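Local structure of periplasmic binding protein (Veillonella parvula, 4N01) at residues R208-I213 with I260-D265; K234-D239 with E329-I334. The protein probably binds a solute in the periplasm and delivers it to a membrane transporter, as other periplasmic binding proteins do. All coordinates share one frame; numbering follows the deposited sequence.

Interaction 1: R208-I213 with I260-D265. With FMT (formic acid), chain H.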
loop_
_atom_site.group_PDB
_atom_site.type_symbol
_atom_site.label_atom_id
_atom_site.label_comp_id
_atom_site.label_asym_id
_atom_site.label_seq_id
_atom_site.Cartn_x
_atom_site.Cartn_y
_atom_site.Cartn_z
ATOM N N ARG A 208 0.905 -4.589 24.325
ATOM C CA ARG A 208 0.739 -3.845 23.086
ATOM C C ARG A 208 1.525 -2.541 23.198
ATOM O O ARG A 208 1.798 -2.066 24.301
ATOM C CB ARG A 208 -0.747 -3.545 22.839
ATOM C CG ARG A 208 -1.646 -4.786 22.870
ATOM C CD ARG A 208 -3.079 -4.439 22.491
ATOM N NE ARG A 208 -3.155 -3.941 21.118
ATOM C CZ ARG A 208 -3.268 -4.724 20.052
ATOM N NH1 ARG A 208 -3.309 -6.043 20.207
ATOM N NH2 ARG A 208 -3.329 -4.191 18.836
ATOM N N LYS A 209 1.883 -1.963 22.063
ATOM C CA LYS A 209 2.664 -0.727 22.060
ATOM C C LYS A 209 1.949 0.362 21.278
ATOM O O LYS A 209 1.234 0.072 20.318
ATOM C CB LYS A 209 4.039 -0.974 21.429
ATOM C CG LYS A 209 4.875 -1.987 22.174
ATOM C CD LYS A 209 5.282 -1.479 23.544
ATOM C CE LYS A 209 6.176 -2.503 24.236
ATOM N NZ LYS A 209 6.757 -1.971 25.490
ATOM N N ARG A 210 2.144 1.614 21.680
ATOM C CA ARG A 210 1.529 2.731 20.969
ATOM C C ARG A 210 2.512 3.324 19.973
ATOM O O ARG A 210 3.683 3.533 20.302
ATOM C CB ARG A 210 1.041 3.772 21.968
ATOM C CG ARG A 210 -0.200 3.287 22.688
ATOM C CD ARG A 210 -0.380 3.944 24.022
ATOM N NE ARG A 210 -0.653 5.378 23.935
ATOM C CZ ARG A 210 -1.839 5.902 23.631
ATOM N NH1 ARG A 210 -2.870 5.110 23.347
ATOM N NH2 ARG A 210 -1.999 7.220 23.599
ATOM N N VAL A 211 2.052 3.560 18.748
ATOM C CA VAL A 211 2.953 4.010 17.680
ATOM C C VAL A 211 2.433 5.263 16.964
ATOM O O VAL A 211 1.242 5.545 16.958
ATOM C CB VAL A 211 3.250 2.886 16.650
ATOM C CG1 VAL A 211 3.763 1.636 17.367
ATOM C CG2 VAL A 211 2.003 2.549 15.809
ATOM N N PHE A 212 3.341 6.020 16.372
ATOM C CA PHE A 212 2.977 7.183 15.582
ATOM C C PHE A 212 3.664 7.040 14.236
ATOM O O PHE A 212 4.859 6.745 14.166
ATOM C CB PHE A 212 3.441 8.462 16.290
ATOM C CG PHE A 212 3.320 9.703 15.449
ATOM C CD1 PHE A 212 2.068 10.234 15.142
ATOM C CD2 PHE A 212 4.452 10.351 14.984
ATOM C CE1 PHE A 212 1.959 11.387 14.364
ATOM C CE2 PHE A 212 4.352 11.504 14.215
ATOM C CZ PHE A 212 3.105 12.020 13.902
ATOM N N ILE A 213 2.908 7.206 13.159
ATOM C CA ILE A 213 3.493 7.126 11.827
ATOM C C ILE A 213 3.850 8.527 11.321
ATOM O O ILE A 213 2.986 9.404 11.209
ATOM C CB ILE A 213 2.538 6.451 10.823
ATOM C CG1 ILE A 213 2.267 5.005 11.250
ATOM C CG2 ILE A 213 3.158 6.475 9.441
ATOM C CD1 ILE A 213 1.076 4.844 12.148
ATOM N N ILE A 260 2.223 14.592 21.224
ATOM C CA ILE A 260 2.798 14.726 22.553
ATOM C C ILE A 260 1.847 14.185 23.629
ATOM O O ILE A 260 2.282 13.477 24.545
ATOM C CB ILE A 260 3.137 16.202 22.862
ATOM C CG1 ILE A 260 4.273 16.683 21.945
ATOM C CG2 ILE A 260 3.560 16.359 24.302
ATOM C CD1 ILE A 260 4.410 18.213 21.935
ATOM N N ALA A 261 0.561 14.518 23.518
ATOM C CA ALA A 261 -0.447 14.044 24.471
ATOM C C ALA A 261 -0.535 12.514 24.453
ATOM O O ALA A 261 -0.688 11.871 25.491
ATOM C CB ALA A 261 -1.802 14.638 24.134
ATOM N N GLN A 262 -0.447 11.942 23.261
ATOM C CA GLN A 262 -0.581 10.496 23.088
ATOM C C GLN A 262 0.679 9.741 23.497
ATOM O O GLN A 262 0.615 8.552 23.815
ATOM C CB GLN A 262 -0.935 10.170 21.631
ATOM C CG GLN A 262 -2.381 10.491 21.241
ATOM C CD GLN A 262 -3.404 9.605 21.939
ATOM O OE1 GLN A 262 -3.539 9.634 23.168
ATOM N NE2 GLN A 262 -4.134 8.807 21.151
ATOM N N ASN A 263 1.817 10.428 23.462
ATOM C CA ASN A 263 3.084 9.863 23.935
ATOM C C ASN A 263 3.392 8.477 23.368
ATOM O O ASN A 263 3.427 7.500 24.111
ATOM C CB ASN A 263 3.071 9.789 25.470
ATOM C CG ASN A 263 4.464 9.679 26.058
ATOM O OD1 ASN A 263 5.449 9.972 25.384
ATOM N ND2 ASN A 263 4.549 9.264 27.319
ATOM N N PRO A 264 3.609 8.378 22.051
ATOM C CA PRO A 264 3.854 7.049 21.480
ATOM C C PRO A 264 5.136 6.378 21.977
ATOM O O PRO A 264 6.122 7.062 22.297
ATOM C CB PRO A 264 3.980 7.335 19.981
ATOM C CG PRO A 264 4.416 8.794 19.917
ATOM C CD PRO A 264 3.706 9.454 21.050
ATOM N N ASP A 265 5.111 5.044 22.041
ATOM C CA ASP A 265 6.292 4.230 22.362
ATOM C C ASP A 265 7.287 4.176 21.200
ATOM O O ASP A 265 8.501 4.132 21.416
ATOM C CB ASP A 265 5.848 2.793 22.691
ATOM C CG ASP A 265 4.994 2.724 23.943
ATOM O OD1 ASP A 265 5.443 3.244 24.979
ATOM O OD2 ASP A 265 3.867 2.169 23.887
HETATM C C FMT H . -6.391 5.886 20.598
HETATM O O1 FMT H . -6.626 7.092 20.512
HETATM O O2 FMT H . -5.529 5.308 19.939
HETATM O O HOH W 1 1.500 6.070 25.249
#
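Arg210 reaches out from strand 209-214, and its guanidinium bonds to both the side chain and the backbone oxygen of Gln262, the last residue of helix 256-262. The firm bond runs from Arg210 NH2 to the backbone O of Gln262 at 2.9 Å, meeting a lone pair in the carbonyl plane while that oxygen sits at the guanidinium edge. NH2 also makes a weak bond to Gln262 OE1, and NE a weak, longer one to the same backbone oxygen. The two side chains cross at about a right angle, with guanidinium and amide planes 85° apart. A water adds a bridge: it accepts from Arg210 NE at 2.6 Å and donates to Asn263 O at 2.7 Å. The amide nitrogen is held too: NE2 bonds to Val241 O and weakly to a formic acid, probably from the crystallisation liquor. A leucine in place of Arg210 has no side-chain N-H to offer and would probably leave the Gln262 backbone oxygen without its firm donor and the Gln262 amide freer to turn.

The backbone of Arg210 makes a second set of bonds, both with Asp265. Arg210 N points almost straight (176°) at Asp265 OD2, 2.9 Å away, on the anti side of the carboxylate. Asp265 N returns a weak bond to Arg210 O at 2.7 Å.

One apolar contact completes the set. Pro264 CG rests on Phe212 CB at 3.8 Å; the Phe212 ring, with CG anti to the backbone N (chi1 170°), leads off toward Val259 and Pro221.

At Asn263 the chain turns, with positive phi, from helix 256-262 toward strand 266-270, ending a beta-alpha-beta crossover from strand 238-240 past strand 209-214 in the parallel sheet of an alpha/beta lobe.

Interaction 2: K234-D239 with E329-I334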
loop_
_atom_site.group_PDB
_atom_site.type_symbol
_atom_site.label_atom_id
_atom_site.label_comp_id
_atom_site.label_asym_id
_atom_site.label_seq_id
_atom_site.Cartn_x
_atom_site.Cartn_y
_atom_site.Cartn_z
ATOM N N LYS A 234 -2.395 -3.000 13.889
ATOM C CA LYS A 234 -3.090 -3.610 15.023
ATOM C C LYS A 234 -2.856 -5.125 15.089
ATOM O O LYS A 234 -2.903 -5.725 16.165
ATOM C CB LYS A 234 -4.590 -3.291 14.978
ATOM C CG LYS A 234 -4.911 -1.872 15.421
ATOM C CD LYS A 234 -6.408 -1.594 15.432
ATOM C CE LYS A 234 -6.688 -0.264 16.133
ATOM N NZ LYS A 234 -8.082 0.227 15.920
ATOM N N LEU A 235 -2.587 -5.742 13.945
ATOM C CA LEU A 235 -2.343 -7.191 13.912
ATOM C C LEU A 235 -1.100 -7.628 14.705
ATOM O O LEU A 235 -0.993 -8.798 15.092
ATOM C CB LEU A 235 -2.218 -7.688 12.465
ATOM C CG LEU A 235 -3.467 -7.575 11.592
ATOM C CD1 LEU A 235 -3.087 -7.979 10.166
ATOM C CD2 LEU A 235 -4.607 -8.448 12.112
ATOM N N ILE A 236 -0.159 -6.712 14.924
ATOM C CA ILE A 236 1.060 -7.046 15.662
ATOM C C ILE A 236 1.175 -6.242 16.947
ATOM O O ILE A 236 2.278 -5.974 17.422
ATOM C CB ILE A 236 2.349 -6.842 14.827
ATOM C CG1 ILE A 236 2.427 -5.406 14.291
ATOM C CG2 ILE A 236 2.420 -7.864 13.689
ATOM C CD1 ILE A 236 3.826 -5.048 13.703
ATOM N N GLY A 237 0.034 -5.843 17.492
ATOM C CA GLY A 237 0.019 -5.153 18.765
ATOM C C GLY A 237 0.630 -3.769 18.697
ATOM O O GLY A 237 1.193 -3.292 19.677
ATOM N N ALA A 238 0.538 -3.128 17.536
ATOM C CA ALA A 238 1.042 -1.765 17.389
ATOM C C ALA A 238 -0.163 -0.867 17.139
ATOM O O ALA A 238 -0.794 -0.953 16.090
ATOM C CB ALA A 238 2.018 -1.686 16.225
ATOM N N ASP A 239 -0.506 -0.032 18.114
ATOM C CA ASP A 239 -1.732 0.761 18.037
ATOM C C ASP A 239 -1.458 2.213 17.652
ATOM O O ASP A 239 -0.813 2.937 18.397
ATOM C CB ASP A 239 -2.457 0.720 19.382
ATOM C CG ASP A 239 -2.998 -0.659 19.710
ATOM O OD1 ASP A 239 -3.565 -1.310 18.800
ATOM O OD2 ASP A 239 -2.869 -1.090 20.883
ATOM N N GLU A 329 9.345 -7.766 15.105
ATOM C CA GLU A 329 10.598 -8.110 15.750
ATOM C C GLU A 329 11.195 -6.852 16.356
ATOM O O GLU A 329 11.682 -6.862 17.490
ATOM C CB GLU A 329 11.561 -8.771 14.756
ATOM C CG GLU A 329 11.073 -10.136 14.279
ATOM C CD GLU A 329 12.065 -10.846 13.382
ATOM O OE1 GLU A 329 12.963 -10.173 12.825
ATOM O OE2 GLU A 329 11.947 -12.084 13.237
ATOM N N GLU A 330 11.117 -5.758 15.613
ATOM C CA GLU A 330 11.701 -4.502 16.066
ATOM C C GLU A 330 10.940 -3.858 17.228
ATOM O O GLU A 330 11.556 -3.295 18.133
ATOM C CB GLU A 330 11.864 -3.536 14.881
ATOM C CG GLU A 330 13.030 -3.924 13.954
ATOM C CD GLU A 330 13.072 -3.141 12.649
ATOM O OE1 GLU A 330 12.139 -2.352 12.395
ATOM O OE2 GLU A 330 14.034 -3.325 11.867
ATOM N N ILE A 331 9.614 -3.955 17.216
ATOM C CA ILE A 331 8.784 -3.316 18.250
ATOM C C ILE A 331 8.725 -4.141 19.531
ATOM O O ILE A 331 8.795 -3.606 20.641
ATOM C CB ILE A 331 7.358 -3.061 17.716
ATOM C CG1 ILE A 331 7.409 -1.984 16.633
ATOM C CG2 ILE A 331 6.396 -2.629 18.828
ATOM C CD1 ILE A 331 6.127 -1.838 15.842
ATOM N N HIS A 332 8.648 -5.457 19.375
ATOM C CA HIS A 332 8.423 -6.345 20.513
ATOM C C HIS A 332 9.648 -7.154 20.920
ATOM O O HIS A 332 9.611 -7.867 21.921
ATOM C CB HIS A 332 7.280 -7.291 20.188
ATOM C CG HIS A 332 5.955 -6.602 20.036
ATOM N ND1 HIS A 332 5.256 -6.099 21.109
ATOM C CD2 HIS A 332 5.208 -6.347 18.936
ATOM C CE1 HIS A 332 4.122 -5.561 20.678
ATOM N NE2 HIS A 332 4.073 -5.697 19.368
ATOM N N GLY A 333 10.722 -7.061 20.143
ATOM C CA GLY A 333 11.967 -7.737 20.486
ATOM C C GLY A 333 11.919 -9.251 20.357
ATOM O O GLY A 333 12.693 -9.952 21.004
ATOM N N ILE A 334 11.009 -9.759 19.533
ATOM C CA ILE A 334 10.929 -11.193 19.278
ATOM C C ILE A 334 11.802 -11.575 18.091
ATOM O O ILE A 334 12.236 -10.721 17.313
ATOM C CB ILE A 334 9.493 -11.647 18.921
ATOM C CG1 ILE A 334 9.037 -10.998 17.606
ATOM C CG2 ILE A 334 8.534 -11.335 20.035
ATOM C CD1 ILE A 334 7.776 -11.620 16.995
#
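His332, on the last turn of helix 320-332, donates from NE2 to the backbone O of Ile236 at 2.7 Å. The bond is somewhat bent, 140° at the hydrogen, and the donor stands 17° off the carbonyl plane. Gly237 O lies farther along the same ring edge, 3.8 Å from His332 NE2. Gly237, lacking a side chain, lets the imidazole edge come close to the turn.

Beside the polar bond is a loose apolar patch. CD1 of Ile331 lies 4.1 Å from Ala238 CB and 4.5 Å from Ile236 CD1. Another branch of the same residue steadies the imidazole: Ile331 CG2 sits over the centre of one ring face, 3.8 Å above its plane. With CG anti to its own carbonyl carbon (chi1 -66°), the His332 ring is carried across to the turn.

Farther out, the turn itself is fixed by its backbone. Gly237, with a positive phi that suits glycine, is the C-prime residue of a Schellman motif that ends helix 228-234, and its N bonds to Lys234 O at 3.2 Å. Leu203 of helix 182-203 packs on both Ile236 and His332, while Lys209 of the neighbouring strand touches Ile331 and His332.

A backbone carbonyl such as Ile236 O, in the turn after helix 228-234, can only accept, so NE2 must be a protonated nitrogen of His332; the bond joins the last turn of helix 320-332 to the turn between helix 228-234 and strand 238-240.

In the fold
Lys209 is where the two contacts join, and their centres are 13 Å apart. Its backbone makes probable hydrogen bonds to the 234-239 segment, N to Gly237 O and O to Asp239 N, each 2.8 Å, pairing strand 209-214 with the outermost strand 238-240. Its CG packs on Ile331 CG2 at 3.7 Å, and Arg208 NE adds a salt bridge to Asp239 OD2. Interaction 1 lies where helix 256-262 runs into strand 266-270, and interaction 2 where helix 320-332 meets the turn before edge strand 238-240; strand 209-214 pairs with both strands. A bound sodium ion is about 14 Å from the Phe212 side chain.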